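Local coordinates for protein GH127 beta-L-arabinofuranoside (Geobacillus stearothermophilus, PDB 4QK0) that probably hydrolyses beta-L-arabinofuranosides, releasing L-arabinose, as a family GH127 glycoside hydrolase, at residues V152-F155 against G159-R162; G190-E195 against Y249-I254; K260-H265 against Y271-M276; M360-Y365 against A551-P556; Y463-T468 against A583-D588. All blocks are in the same frame, centred on the assembly; numbering follows the deposited sequence.

Interaction 1: residues V152-F155 against G159-R162; sequences VAYF and GKRR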
# COMPACT_ATOMS: atom_id res chain seq x y z
N VAL A 152 34.20 7.37 22.22
CA VAL A 152 33.98 6.72 23.52
C VAL A 152 34.32 5.24 23.43
O VAL A 152 35.07 4.69 24.26
CB VAL A 152 32.53 6.90 24.02
CG1 VAL A 152 32.26 6.03 25.26
CG2 VAL A 152 32.27 8.34 24.35
N ALA A 153 33.76 4.59 22.42
CA ALA A 153 34.00 3.17 22.26
C ALA A 153 35.48 2.84 22.06
O ALA A 153 35.96 1.81 22.53
CB ALA A 153 33.18 2.60 21.10
N TYR A 154 36.15 3.65 21.26
CA TYR A 154 37.51 3.41 20.90
C TYR A 154 38.40 3.59 22.15
O TYR A 154 39.32 2.84 22.37
CB TYR A 154 37.94 4.34 19.73
CG TYR A 154 39.23 3.90 19.09
CD1 TYR A 154 39.25 2.84 18.20
CD2 TYR A 154 40.44 4.52 19.41
CE1 TYR A 154 40.42 2.40 17.63
CE2 TYR A 154 41.63 4.09 18.84
CZ TYR A 154 41.61 3.03 17.95
OH TYR A 154 42.77 2.56 17.36
N PHE A 155 38.08 4.58 22.99
CA PHE A 155 38.77 4.72 24.26
C PHE A 155 38.64 3.51 25.19
O PHE A 155 39.62 3.00 25.72
CB PHE A 155 38.29 5.95 24.99
CG PHE A 155 38.93 6.10 26.32
CD1 PHE A 155 40.32 6.29 26.42
CD2 PHE A 155 38.19 6.00 27.48
CE1 PHE A 155 40.94 6.39 27.65
CE2 PHE A 155 38.81 6.12 28.72
CZ PHE A 155 40.17 6.32 28.80
N GLY A 159 42.22 2.15 25.22
CA GLY A 159 42.91 3.07 26.18
C GLY A 159 43.41 4.33 25.52
O GLY A 159 43.86 5.24 26.19
N LYS A 160 43.33 4.42 24.19
CA LYS A 160 43.82 5.60 23.49
C LYS A 160 42.79 6.72 23.46
O LYS A 160 41.73 6.56 22.90
CB LYS A 160 44.24 5.24 22.05
CG LYS A 160 45.34 4.20 22.02
CD LYS A 160 45.63 3.75 20.61
CE LYS A 160 46.74 2.72 20.64
NZ LYS A 160 46.81 2.03 19.32
N ARG A 161 43.21 7.88 23.95
CA ARG A 161 42.37 9.02 24.25
C ARG A 161 42.30 10.05 23.14
O ARG A 161 41.53 11.01 23.24
CB ARG A 161 43.10 9.82 25.38
CG ARG A 161 42.62 9.72 26.80
CD ARG A 161 42.91 11.00 27.58
NE ARG A 161 41.83 11.15 28.55
CZ ARG A 161 40.70 11.82 28.33
NH1 ARG A 161 40.52 12.47 27.19
NH2 ARG A 161 39.74 11.86 29.26
N ARG A 162 43.19 9.95 22.18
CA ARG A 162 43.27 10.95 21.13
C ARG A 162 41.88 11.29 20.50
O ARG A 162 41.51 12.45 20.38
CB ARG A 162 44.24 10.42 20.06
CG ARG A 162 44.44 11.32 18.89
CD ARG A 162 45.34 12.49 19.19
NE ARG A 162 45.46 13.24 17.94
CZ ARG A 162 45.00 14.48 17.72
NH1 ARG A 162 44.43 15.20 18.67
NH2 ARG A 162 45.15 15.01 16.52

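Interaction 2: residues G190-E195 against Y249-I254; sequences GHQEIE and YHQAHI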
# COMPACT_ATOMS: atom_id res chain seq x y z
N GLY A 190 17.39 17.74 13.45
CA GLY A 190 16.26 17.06 12.83
C GLY A 190 16.36 15.58 12.96
O GLY A 190 15.36 14.86 12.95
N HIS A 191 17.58 15.10 13.18
CA HIS A 191 17.77 13.71 13.48
C HIS A 191 18.47 13.53 14.81
O HIS A 191 19.69 13.70 14.91
CB HIS A 191 18.56 13.01 12.37
CG HIS A 191 18.41 11.53 12.37
ND1 HIS A 191 18.46 10.77 13.51
CD2 HIS A 191 18.21 10.66 11.34
CE1 HIS A 191 18.30 9.49 13.19
NE2 HIS A 191 18.13 9.40 11.88
N GLN A 192 17.70 13.05 15.79
CA GLN A 192 18.19 12.79 17.08
C GLN A 192 19.29 11.77 17.04
O GLN A 192 19.32 10.88 16.17
CB GLN A 192 17.06 12.34 18.01
CG GLN A 192 15.88 13.28 18.04
CD GLN A 192 14.79 12.95 17.01
OE1 GLN A 192 15.09 12.75 15.84
NE2 GLN A 192 13.53 12.88 17.45
N GLU A 193 20.23 11.92 17.97
CA GLU A 193 21.42 11.09 18.10
C GLU A 193 22.41 11.77 19.07
O GLU A 193 23.03 11.10 19.87
CB GLU A 193 22.13 10.80 16.75
CG GLU A 193 23.61 10.45 16.81
CD GLU A 193 23.89 9.10 17.44
OE1 GLU A 193 22.96 8.29 17.63
OE2 GLU A 193 25.07 8.83 17.73
N ILE A 194 22.58 13.07 18.95
CA ILE A 194 23.56 13.80 19.80
C ILE A 194 23.20 13.63 21.28
O ILE A 194 24.10 13.49 22.13
CB ILE A 194 23.64 15.29 19.42
CG1 ILE A 194 24.82 15.99 20.12
CG2 ILE A 194 22.37 16.04 19.76
CD1 ILE A 194 26.16 15.46 19.75
N GLU A 195 21.91 13.49 21.56
CA GLU A 195 21.45 13.39 22.94
C GLU A 195 21.94 12.09 23.60
O GLU A 195 22.56 12.13 24.68
CB GLU A 195 19.96 13.55 23.03
CG GLU A 195 19.46 14.80 22.36
CD GLU A 195 19.08 14.61 20.87
OE1 GLU A 195 19.44 13.56 20.28
OE2 GLU A 195 18.38 15.51 20.33
N TYR A 249 7.37 14.20 11.94
CA TYR A 249 8.43 13.37 11.34
C TYR A 249 9.67 13.32 12.23
O TYR A 249 10.26 12.25 12.44
CB TYR A 249 8.84 13.97 10.02
CG TYR A 249 9.96 13.25 9.30
CD1 TYR A 249 9.73 12.07 8.62
CD2 TYR A 249 11.23 13.82 9.23
CE1 TYR A 249 10.74 11.42 7.92
CE2 TYR A 249 12.27 13.20 8.49
CZ TYR A 249 12.01 12.00 7.85
OH TYR A 249 12.96 11.36 7.17
N HIS A 250 10.03 14.48 12.77
CA HIS A 250 11.21 14.63 13.67
C HIS A 250 10.86 14.55 15.18
O HIS A 250 11.71 14.79 16.02
CB HIS A 250 11.85 16.00 13.49
CG HIS A 250 12.02 16.41 12.08
ND1 HIS A 250 11.05 17.11 11.39
CD2 HIS A 250 13.06 16.27 11.22
CE1 HIS A 250 11.47 17.35 10.16
NE2 HIS A 250 12.70 16.90 10.05
N GLN A 251 9.61 14.21 15.51
CA GLN A 251 9.12 14.21 16.89
C GLN A 251 9.43 15.54 17.60
O GLN A 251 9.78 15.56 18.77
CB GLN A 251 9.69 13.02 17.68
CG GLN A 251 9.37 11.65 17.06
CD GLN A 251 10.34 11.22 15.96
OE1 GLN A 251 11.49 11.68 15.91
NE2 GLN A 251 9.88 10.35 15.07
N ALA A 252 9.27 16.62 16.86
CA ALA A 252 9.46 17.96 17.31
C ALA A 252 8.17 18.75 17.23
O ALA A 252 8.20 19.97 17.13
CB ALA A 252 10.53 18.63 16.48
N HIS A 253 7.02 18.07 17.31
CA HIS A 253 5.69 18.69 17.19
C HIS A 253 5.22 19.27 18.54
O HIS A 253 4.55 20.30 18.59
CB HIS A 253 4.65 17.71 16.64
CG HIS A 253 4.61 16.40 17.36
ND1 HIS A 253 5.72 15.60 17.50
CD2 HIS A 253 3.58 15.71 17.92
CE1 HIS A 253 5.39 14.50 18.17
NE2 HIS A 253 4.10 14.55 18.44
N ILE A 254 5.61 18.61 19.62
CA ILE A 254 5.29 19.02 20.98
C ILE A 254 6.40 18.51 21.90
O ILE A 254 7.15 17.64 21.53
CB ILE A 254 3.96 18.39 21.48
CG1 ILE A 254 4.05 16.85 21.50
CG2 ILE A 254 2.79 18.86 20.64
CD1 ILE A 254 2.71 16.14 21.71

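Interaction 3: residues K260-H265 against Y271-M276; sequences KQAVGH and YMYTAM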
# COMPACT_ATOMS: atom_id res chain seq x y z
N LYS A 260 2.64 10.99 23.85
CA LYS A 260 2.09 9.76 24.39
C LYS A 260 1.97 8.63 23.37
O LYS A 260 1.71 7.49 23.77
CB LYS A 260 0.71 10.05 24.99
CG LYS A 260 0.79 11.01 26.17
CD LYS A 260 -0.55 11.20 26.85
CE LYS A 260 -0.57 12.46 27.71
NZ LYS A 260 0.68 12.59 28.52
N GLN A 261 2.15 8.97 22.09
CA GLN A 261 2.26 7.98 21.01
C GLN A 261 3.53 8.16 20.25
O GLN A 261 3.98 9.28 20.01
CB GLN A 261 1.13 8.09 19.97
CG GLN A 261 -0.23 7.66 20.47
CD GLN A 261 -0.89 8.76 21.25
OE1 GLN A 261 -0.72 9.93 20.92
NE2 GLN A 261 -1.64 8.41 22.28
N ALA A 262 4.06 7.04 19.81
CA ALA A 262 5.14 7.05 18.84
C ALA A 262 4.59 7.50 17.50
O ALA A 262 3.56 7.01 17.05
CB ALA A 262 5.73 5.67 18.71
N VAL A 263 5.26 8.49 16.93
CA VAL A 263 4.93 9.04 15.62
C VAL A 263 6.22 9.31 14.87
O VAL A 263 7.30 9.41 15.46
CB VAL A 263 4.14 10.36 15.73
CG1 VAL A 263 2.85 10.16 16.52
CG2 VAL A 263 4.96 11.44 16.40
N GLY A 264 6.09 9.50 13.57
CA GLY A 264 7.15 9.95 12.73
C GLY A 264 8.15 8.88 12.39
O GLY A 264 7.89 7.70 12.51
N HIS A 265 9.31 9.34 11.95
CA HIS A 265 10.40 8.46 11.52
C HIS A 265 10.86 7.60 12.69
O HIS A 265 11.16 8.13 13.77
CB HIS A 265 11.55 9.37 11.03
CG HIS A 265 12.64 8.64 10.35
ND1 HIS A 265 13.65 8.01 11.04
CD2 HIS A 265 12.88 8.42 9.03
CE1 HIS A 265 14.45 7.40 10.17
NE2 HIS A 265 13.99 7.63 8.95
N TYR A 271 15.97 6.72 18.80
CA TYR A 271 17.15 7.38 19.31
C TYR A 271 16.79 8.44 20.36
O TYR A 271 17.48 8.60 21.36
CB TYR A 271 17.95 8.04 18.19
CG TYR A 271 18.80 7.16 17.34
CD1 TYR A 271 18.82 5.78 17.48
CD2 TYR A 271 19.65 7.72 16.37
CE1 TYR A 271 19.63 4.96 16.67
CE2 TYR A 271 20.43 6.90 15.54
CZ TYR A 271 20.41 5.53 15.69
OH TYR A 271 21.20 4.71 14.89
N MSE A 272 15.69 9.14 20.14
CA MSE A 272 15.22 10.12 21.08
C MSE A 272 14.80 9.44 22.34
O MSE A 272 15.19 9.87 23.43
CB MSE A 272 14.08 10.96 20.56
CG MSE A 272 13.73 12.14 21.49
SE MSE A 272 12.23 13.17 20.76
CE MSE A 272 10.92 11.73 21.04
N TYR A 273 14.05 8.37 22.23
CA TYR A 273 13.61 7.68 23.42
C TYR A 273 14.76 7.14 24.19
O TYR A 273 14.71 7.02 25.43
CB TYR A 273 12.62 6.56 23.13
CG TYR A 273 11.41 6.95 22.25
CD1 TYR A 273 10.91 8.24 22.21
CD2 TYR A 273 10.78 5.99 21.46
CE1 TYR A 273 9.81 8.57 21.44
CE2 TYR A 273 9.67 6.32 20.69
CZ TYR A 273 9.21 7.60 20.66
OH TYR A 273 8.12 7.87 19.88
N THR A 274 15.77 6.69 23.48
CA THR A 274 16.90 6.08 24.13
C THR A 274 17.60 7.18 25.04
O THR A 274 17.92 6.93 26.17
CB THR A 274 17.87 5.55 23.10
OG1 THR A 274 17.30 4.43 22.40
CG2 THR A 274 19.20 5.13 23.73
N ALA A 275 17.73 8.39 24.52
CA ALA A 275 18.25 9.51 25.26
C ALA A 275 17.34 9.87 26.47
O ALA A 275 17.81 10.06 27.58
CB ALA A 275 18.47 10.71 24.38
N MSE A 276 16.04 9.90 26.23
CA MSE A 276 15.11 10.23 27.29
C MSE A 276 15.22 9.26 28.43
O MSE A 276 15.19 9.69 29.58
CB MSE A 276 13.68 10.23 26.78
CG MSE A 276 13.47 11.39 25.81
SE MSE A 276 11.72 11.12 24.93
CE MSE A 276 10.44 10.91 26.39
O HOH W 1 6.69 10.03 19.76

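Interaction 4: residues M360-Y365 against A551-P556; sequences MERALY and ALQRGP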
# COMPACT_ATOMS: atom_id res chain seq x y z
N MSE A 360 14.28 -6.75 23.68
CA MSE A 360 15.63 -6.70 23.22
C MSE A 360 15.92 -8.01 22.51
O MSE A 360 16.52 -8.01 21.43
CB MSE A 360 16.56 -6.56 24.46
CG MSE A 360 18.01 -6.56 24.09
SE MSE A 360 19.25 -6.46 25.64
CE MSE A 360 18.79 -4.74 26.04
N GLU A 361 15.55 -9.13 23.15
CA GLU A 361 15.86 -10.45 22.62
C GLU A 361 15.09 -10.69 21.33
O GLU A 361 15.65 -11.19 20.34
CB GLU A 361 15.53 -11.49 23.67
CG GLU A 361 15.54 -12.93 23.20
CD GLU A 361 15.26 -13.89 24.33
OE1 GLU A 361 14.06 -13.99 24.73
OE2 GLU A 361 16.22 -14.60 24.80
N ARG A 362 13.80 -10.33 21.32
CA ARG A 362 12.99 -10.41 20.07
C ARG A 362 13.68 -9.68 18.87
O ARG A 362 13.87 -10.27 17.81
CB ARG A 362 11.64 -9.84 20.33
CG ARG A 362 10.64 -9.97 19.20
CD ARG A 362 9.33 -9.27 19.53
NE ARG A 362 8.56 -9.93 20.56
CZ ARG A 362 7.97 -11.11 20.43
NH1 ARG A 362 7.99 -11.80 19.27
NH2 ARG A 362 7.28 -11.62 21.44
N ALA A 363 14.12 -8.46 19.08
CA ALA A 363 14.81 -7.74 18.02
C ALA A 363 16.13 -8.36 17.62
O ALA A 363 16.45 -8.49 16.41
CB ALA A 363 15.02 -6.30 18.38
N LEU A 364 16.85 -8.85 18.60
CA LEU A 364 18.14 -9.43 18.36
C LEU A 364 18.13 -10.71 17.55
O LEU A 364 19.05 -10.93 16.72
CB LEU A 364 18.87 -9.71 19.68
CG LEU A 364 19.56 -8.53 20.36
CD1 LEU A 364 20.10 -9.01 21.73
CD2 LEU A 364 20.72 -7.97 19.55
N TYR A 365 17.16 -11.57 17.80
CA TYR A 365 17.13 -12.87 17.16
C TYR A 365 16.18 -12.90 15.93
O TYR A 365 15.95 -13.99 15.34
CB TYR A 365 16.74 -14.00 18.16
CG TYR A 365 17.81 -14.31 19.22
CD1 TYR A 365 17.90 -13.56 20.36
CD2 TYR A 365 18.77 -15.29 19.02
CE1 TYR A 365 18.87 -13.81 21.32
CE2 TYR A 365 19.74 -15.57 19.96
CZ TYR A 365 19.80 -14.81 21.12
OH TYR A 365 20.75 -15.00 22.11
N ALA A 551 1.17 -17.10 13.72
CA ALA A 551 2.61 -17.11 13.49
C ALA A 551 3.16 -18.21 14.32
O ALA A 551 2.70 -18.48 15.43
CB ALA A 551 3.26 -15.79 13.85
N LEU A 552 4.20 -18.83 13.81
CA LEU A 552 4.90 -19.83 14.63
C LEU A 552 6.14 -19.26 15.31
O LEU A 552 6.88 -18.47 14.74
CB LEU A 552 5.32 -20.99 13.76
CG LEU A 552 4.13 -21.67 13.09
CD1 LEU A 552 4.62 -22.77 12.20
CD2 LEU A 552 3.14 -22.24 14.09
N GLN A 553 6.32 -19.63 16.57
CA GLN A 553 7.46 -19.20 17.35
C GLN A 553 7.94 -20.35 18.25
O GLN A 553 7.15 -21.08 18.85
CB GLN A 553 7.11 -17.98 18.20
CG GLN A 553 8.32 -17.41 18.92
CD GLN A 553 8.09 -16.10 19.65
OE1 GLN A 553 7.28 -15.28 19.25
NE2 GLN A 553 8.92 -15.84 20.67
N ARG A 554 9.25 -20.43 18.41
CA ARG A 554 9.86 -21.40 19.36
C ARG A 554 11.00 -20.75 20.13
O ARG A 554 11.95 -20.25 19.52
CB ARG A 554 10.38 -22.58 18.56
CG ARG A 554 11.08 -23.63 19.39
CD ARG A 554 11.47 -24.85 18.56
NE ARG A 554 12.04 -25.85 19.48
CZ ARG A 554 13.30 -25.87 19.90
NH1 ARG A 554 14.19 -25.00 19.49
NH2 ARG A 554 13.67 -26.77 20.76
N GLY A 555 10.94 -20.75 21.46
CA GLY A 555 11.93 -19.98 22.22
C GLY A 555 11.74 -18.54 21.80
O GLY A 555 10.61 -18.10 21.56
N PRO A 556 12.84 -17.80 21.63
CA PRO A 556 12.79 -16.39 21.16
C PRO A 556 12.66 -16.20 19.63
O PRO A 556 12.63 -15.06 19.18
CB PRO A 556 14.17 -15.85 21.60
CG PRO A 556 15.07 -17.02 21.39
CD PRO A 556 14.24 -18.23 21.80

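Interaction 5: residues Y463-T468 against A583-D588; sequences YPWDGT and AHFEPD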
# COMPACT_ATOMS: atom_id res chain seq x y z
N TYR A 463 21.23 -22.39 23.58
CA TYR A 463 20.29 -21.34 23.26
C TYR A 463 20.83 -20.61 22.05
O TYR A 463 22.04 -20.34 21.97
CB TYR A 463 20.20 -20.43 24.44
CG TYR A 463 18.96 -19.55 24.62
CD1 TYR A 463 18.85 -18.31 24.02
CD2 TYR A 463 18.01 -19.89 25.58
CE1 TYR A 463 17.78 -17.50 24.29
CE2 TYR A 463 16.95 -19.06 25.86
CZ TYR A 463 16.84 -17.88 25.22
OH TYR A 463 15.75 -17.08 25.50
N PRO A 464 19.94 -20.26 21.09
CA PRO A 464 18.49 -20.31 21.18
C PRO A 464 17.84 -21.59 20.77
O PRO A 464 16.60 -21.67 20.79
CB PRO A 464 18.07 -19.20 20.23
CG PRO A 464 19.09 -19.24 19.18
CD PRO A 464 20.38 -19.57 19.88
N TRP A 465 18.63 -22.61 20.42
CA TRP A 465 18.05 -23.88 19.90
C TRP A 465 17.52 -24.77 20.99
O TRP A 465 16.73 -25.68 20.72
CB TRP A 465 19.06 -24.65 19.03
CG TRP A 465 19.64 -23.76 18.02
CD1 TRP A 465 20.94 -23.48 17.85
CD2 TRP A 465 18.92 -23.02 17.04
NE1 TRP A 465 21.09 -22.57 16.85
CE2 TRP A 465 19.86 -22.28 16.32
CE3 TRP A 465 17.57 -22.91 16.71
CZ2 TRP A 465 19.52 -21.45 15.27
CZ3 TRP A 465 17.21 -22.05 15.66
CH2 TRP A 465 18.18 -21.32 14.97
N ASP A 466 17.94 -24.50 22.22
CA ASP A 466 17.55 -25.31 23.36
C ASP A 466 17.48 -24.43 24.62
O ASP A 466 18.25 -23.46 24.74
CB ASP A 466 18.58 -26.45 23.50
CG ASP A 466 18.45 -27.20 24.76
OD1 ASP A 466 17.53 -28.03 24.85
OD2 ASP A 466 19.24 -26.93 25.69
N GLY A 467 16.60 -24.78 25.54
CA GLY A 467 16.36 -23.94 26.70
C GLY A 467 17.10 -24.28 28.00
O GLY A 467 16.79 -23.71 29.06
N THR A 468 18.07 -25.19 27.92
CA THR A 468 18.87 -25.58 29.08
C THR A 468 20.11 -24.69 29.16
O THR A 468 20.88 -24.54 28.19
CB THR A 468 19.25 -27.06 29.03
OG1 THR A 468 18.05 -27.86 29.20
CG2 THR A 468 20.22 -27.41 30.16
N ALA A 583 9.55 -30.03 15.95
CA ALA A 583 10.76 -29.28 15.69
C ALA A 583 11.92 -30.21 15.75
O ALA A 583 11.94 -31.10 16.56
CB ALA A 583 10.94 -28.18 16.73
N HIS A 584 12.92 -29.98 14.92
CA HIS A 584 14.16 -30.74 15.06
C HIS A 584 15.29 -29.97 14.44
O HIS A 584 15.07 -29.08 13.59
CB HIS A 584 14.07 -32.14 14.41
CG HIS A 584 13.95 -32.10 12.92
ND1 HIS A 584 12.74 -31.93 12.28
CD2 HIS A 584 14.88 -32.13 11.94
CE1 HIS A 584 12.93 -31.87 10.97
NE2 HIS A 584 14.22 -31.99 10.74
N PHE A 585 16.50 -30.34 14.82
CA PHE A 585 17.70 -29.62 14.39
C PHE A 585 18.16 -30.13 13.04
O PHE A 585 18.20 -31.32 12.82
CB PHE A 585 18.79 -29.75 15.48
CG PHE A 585 19.97 -28.87 15.26
CD1 PHE A 585 19.82 -27.51 15.33
CD2 PHE A 585 21.21 -29.40 14.96
CE1 PHE A 585 20.89 -26.67 15.08
CE2 PHE A 585 22.30 -28.56 14.72
CZ PHE A 585 22.13 -27.19 14.79
N GLU A 586 18.52 -29.21 12.14
CA GLU A 586 19.12 -29.53 10.85
C GLU A 586 20.52 -28.94 10.78
O GLU A 586 20.69 -27.76 10.47
CB GLU A 586 18.31 -28.95 9.71
CG GLU A 586 16.95 -29.60 9.49
CD GLU A 586 17.04 -30.93 8.74
OE1 GLU A 586 18.16 -31.35 8.31
OE2 GLU A 586 15.97 -31.57 8.64
N PRO A 587 21.55 -29.76 11.08
CA PRO A 587 22.88 -29.17 11.19
C PRO A 587 23.37 -28.52 9.93
O PRO A 587 24.12 -27.58 10.02
CB PRO A 587 23.79 -30.36 11.58
CG PRO A 587 22.93 -31.56 11.67
CD PRO A 587 21.55 -31.22 11.19
N ASP A 588 22.96 -28.98 8.75
CA ASP A 588 23.56 -28.47 7.52
C ASP A 588 22.72 -27.43 6.82
O ASP A 588 23.03 -27.03 5.69
CB ASP A 588 23.90 -29.63 6.56
CG ASP A 588 24.82 -30.67 7.22
OD1 ASP A 588 25.86 -30.25 7.80
OD2 ASP A 588 24.49 -31.87 7.20

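Interaction 1: residues V152-F155 against G159-R162
The contact is the glycine-terminated C-terminal end of helix 140-158, where Phe-155 meets Gly-159 at the turn leading to helix 162-177 of the catalytic domain. Gly-159 N donates to Phe-155 O at the helix end, 2.8 Å, with an N-H...O angle of 145°. Gly-159 then takes a positive phi (79°) and turns the chain back beside the Phe-155 ring. With CG anti to the backbone N (chi1 178°), that ring lies alongside the returning backbone: its CE1 comes 3.5 Å from Gly-159 O, and the Lys-160 carbonyl sits at the ring edge. Arg-161 runs beside the ring and points the same way, its CG 3.8 Å from Phe-155 CE1. Its guanidinium is too distant for more than a weak cation-pi attraction and is instead salt-bridged to Asp-165. Tyr-154 CE2 and Lys-160 CB pass at 4.3 Å, and both side chains reach helix 96-112: Tyr-154 OH bonds Asp-103, while Lys-160 NZ bridges Asp-103 and Glu-99. The helix end is thereby tied to helix 96-112, with Val-152 and Phe-155 packed on helix 194-205 and Ala-153 on helix 76-92.

Interaction 2: residues G190-E195 against Y249-I254
Gly-190 and His-250 bring the two loop segments closest, with CA atoms 5.7 Å apart; 190-193 leads into helix 194-205, while 249-254 belongs to the long connection before strand 264-265. Both are connecting loops of the helical catalytic domain of the six-hairpin glycosidase clan, and every residue that touches is buried. Glu-193 takes the N-cap position, its backbone N bonded to Glu-195 OE1; Gln-192 is the residue before it. Gln-192 reaches across with its chain bent at chi2 (90°) and gives NE2 to Gln-251 OE1 at 2.8 Å. The bond is nearly straight (160°) and lies on a lone pair of OE1 in the carbonyl plane; the two amides are almost coplanar, 28° apart. Gln-251 in turn directs NE2 to the backbone carbonyls of Val-263 and His-265, which fixes which end of its amide is the acceptor. The His-250 ring is met on one face by Tyr-249 CD2, 3.5 Å above its centre. The Gly-190 carbonyl, which also accepts from Arg-268 NE, meets the ring at its edge, with Gly-190 O 3.2 Å from His-250 CD2 and near the imidazole plane.

Interaction 3: residues K260-H265 against Y271-M276
Ala-262 and Tyr-273 are the nearest residues of a loop and a helix whose backbones stay well apart, with CA atoms 9.6 Å from each other. The loop 260-263 runs into the short strand 264-265, and His-265 stands at the N-cap of helix 266-283, so the chain passes from loop to helix and the helix looks back at the loop about two turns on. Only the tyrosine spans the gap. With its CG anti to the carbonyl carbon and beside the backbone N (chi1 -52°), the ring is carried toward the loop, and its hydroxyl ends against Ala-262. There Tyr-273 OH lies 3.3 Å from Ala-262 CA and 3.5 Å from Ala-262 CB, the methyl sitting at the ring edge near its plane. No direct hydrogen bond joins the segments; one water does the work. Tyr-273 OH donates to this water at 2.6 Å, and the water, lying in the ring plane, donates on to Gln-261 O at 2.8 Å. The loop is independently fixed by helix 286-302 and the residues after it, since Ala-262 N bonds Asn-298 and Ala-262 O bonds Gln-303. The tyrosine ring meets Trp-343 of helix 334-350 and rests on Leu-295. The chemistry is therefore that of a mainly apolar ring with one polar end: the ring packs among helices, while the buried hydroxyl gives its proton to a water that also serves a loop carbonyl, linking helix to loop without their backbones meeting.

Interaction 4: residues M360-Y365 against A551-P556
Glu-361 of helix 354-365 presses on Pro-556 in the hairpin turn that joins strands 549-554 and 557-562, a contact between the helical catalytic domain and the C-terminal beta domain. From CB its chain leaves anti to the backbone N (chi1 169°) and runs extended. CG lies 3.6 Å from Pro-556 CB, CD comes to 3.5 Å of that same carbon, and OE1 is also in touch with it. The carboxylate beyond is well gripped: OE1 accepts from Trp-490 NE1, while OE2 takes Tyr-463 OH and a salt bridge from Arg-486, polar partners that all lie in the middle domain. One helical turn on, Tyr-365 offers a ring face to the proline, with Pro-556 CG 4.4 Å from Tyr-365 CG, and its hydroxyl bonds Trp-23. Arg-362 crosses Gln-553 at about a right angle; Arg-362 NH1 comes only to 3.6 Å of Gln-553 OE1, at the guanidinium edge, and is hydrogen-bonded instead to Ile-306 O. The backbone angles of Gly-555 and Pro-556 fit a type II' turn. Gln-553 braces it from within the strand, Gln-553 NE2 giving a nearly straight bond (171°) to Gly-555 O at 3.0 Å, in the carbonyl plane.

Interaction 5: residues Y463-T468 against A583-D588
His-584 NE2 donates to Glu-586 OE2 at 2.8 Å on the strand that brings Phe-585, between them, to Trp-465. The bond is bent slightly, to 155°; the oxygen lies in the imidazole plane, whereas the imidazole approaches from above the carboxylate plane. The ends of these two side chains meet, while Phe-585 between them points to Trp-465. Phe-585 swings out with CG anti to the backbone N (chi1 -170°) and turns a ring edge toward the face of the indole. This is an edge-to-face pair with an oblique tilt: the planes make 53°, and the centroids of the Phe-585 ring and the five-membered ring of Trp-465 are 5.5 Å apart. The touching atoms are Phe-585 CE1 and Trp-465 CD1 at 4.2 Å, so the phenyl lies toward the rim of the indole. On the opposite face Pro-464 CG stands over the indole, which is thus held between proline and phenylalanine. The proline follows a cis peptide bond, which bends the chain before the tryptophan. Just after it an Asx turn forms, Asp-466 OD2 accepting from Thr-468 N at 3.1 Å as strand 468-475 begins. Trp-465 O receives Arg-554 NH1, pinning the loop to strand 549-554. The contact thus joins the loop between strands 453-461 and 468-475 of the middle beta domain to the C-terminal one, with Trp-465 also lying on Ile-557 and Tyr-559 of strand 557-562 and on Val-593 and Val-594 of strand 593-603.

Overall arrangement
Interactions 1, 2 and 3 belong to the helical catalytic domain; interaction 4 joins it to the C-terminal beta domain, and interaction 5 joins that to the middle domain. Interactions 2 and 3 are buried neighbours, centres about 8 Å apart, sharing packing such as Glu-195 on Ala-275 and relying on amide and water-mediated bonds. Interactions 4 and 5, about 14 Å apart, alternate along the chain and meet where Tyr-365 packs on Pro-464. Yet interaction 4 is buried, packing a proline against a glutamate side chain and a tyrosine face, whereas interaction 5 is a surface pair of aromatic rings. Interaction 1 is also at the surface; its nearest neighbour, interaction 2, is about 28 Å away between centres.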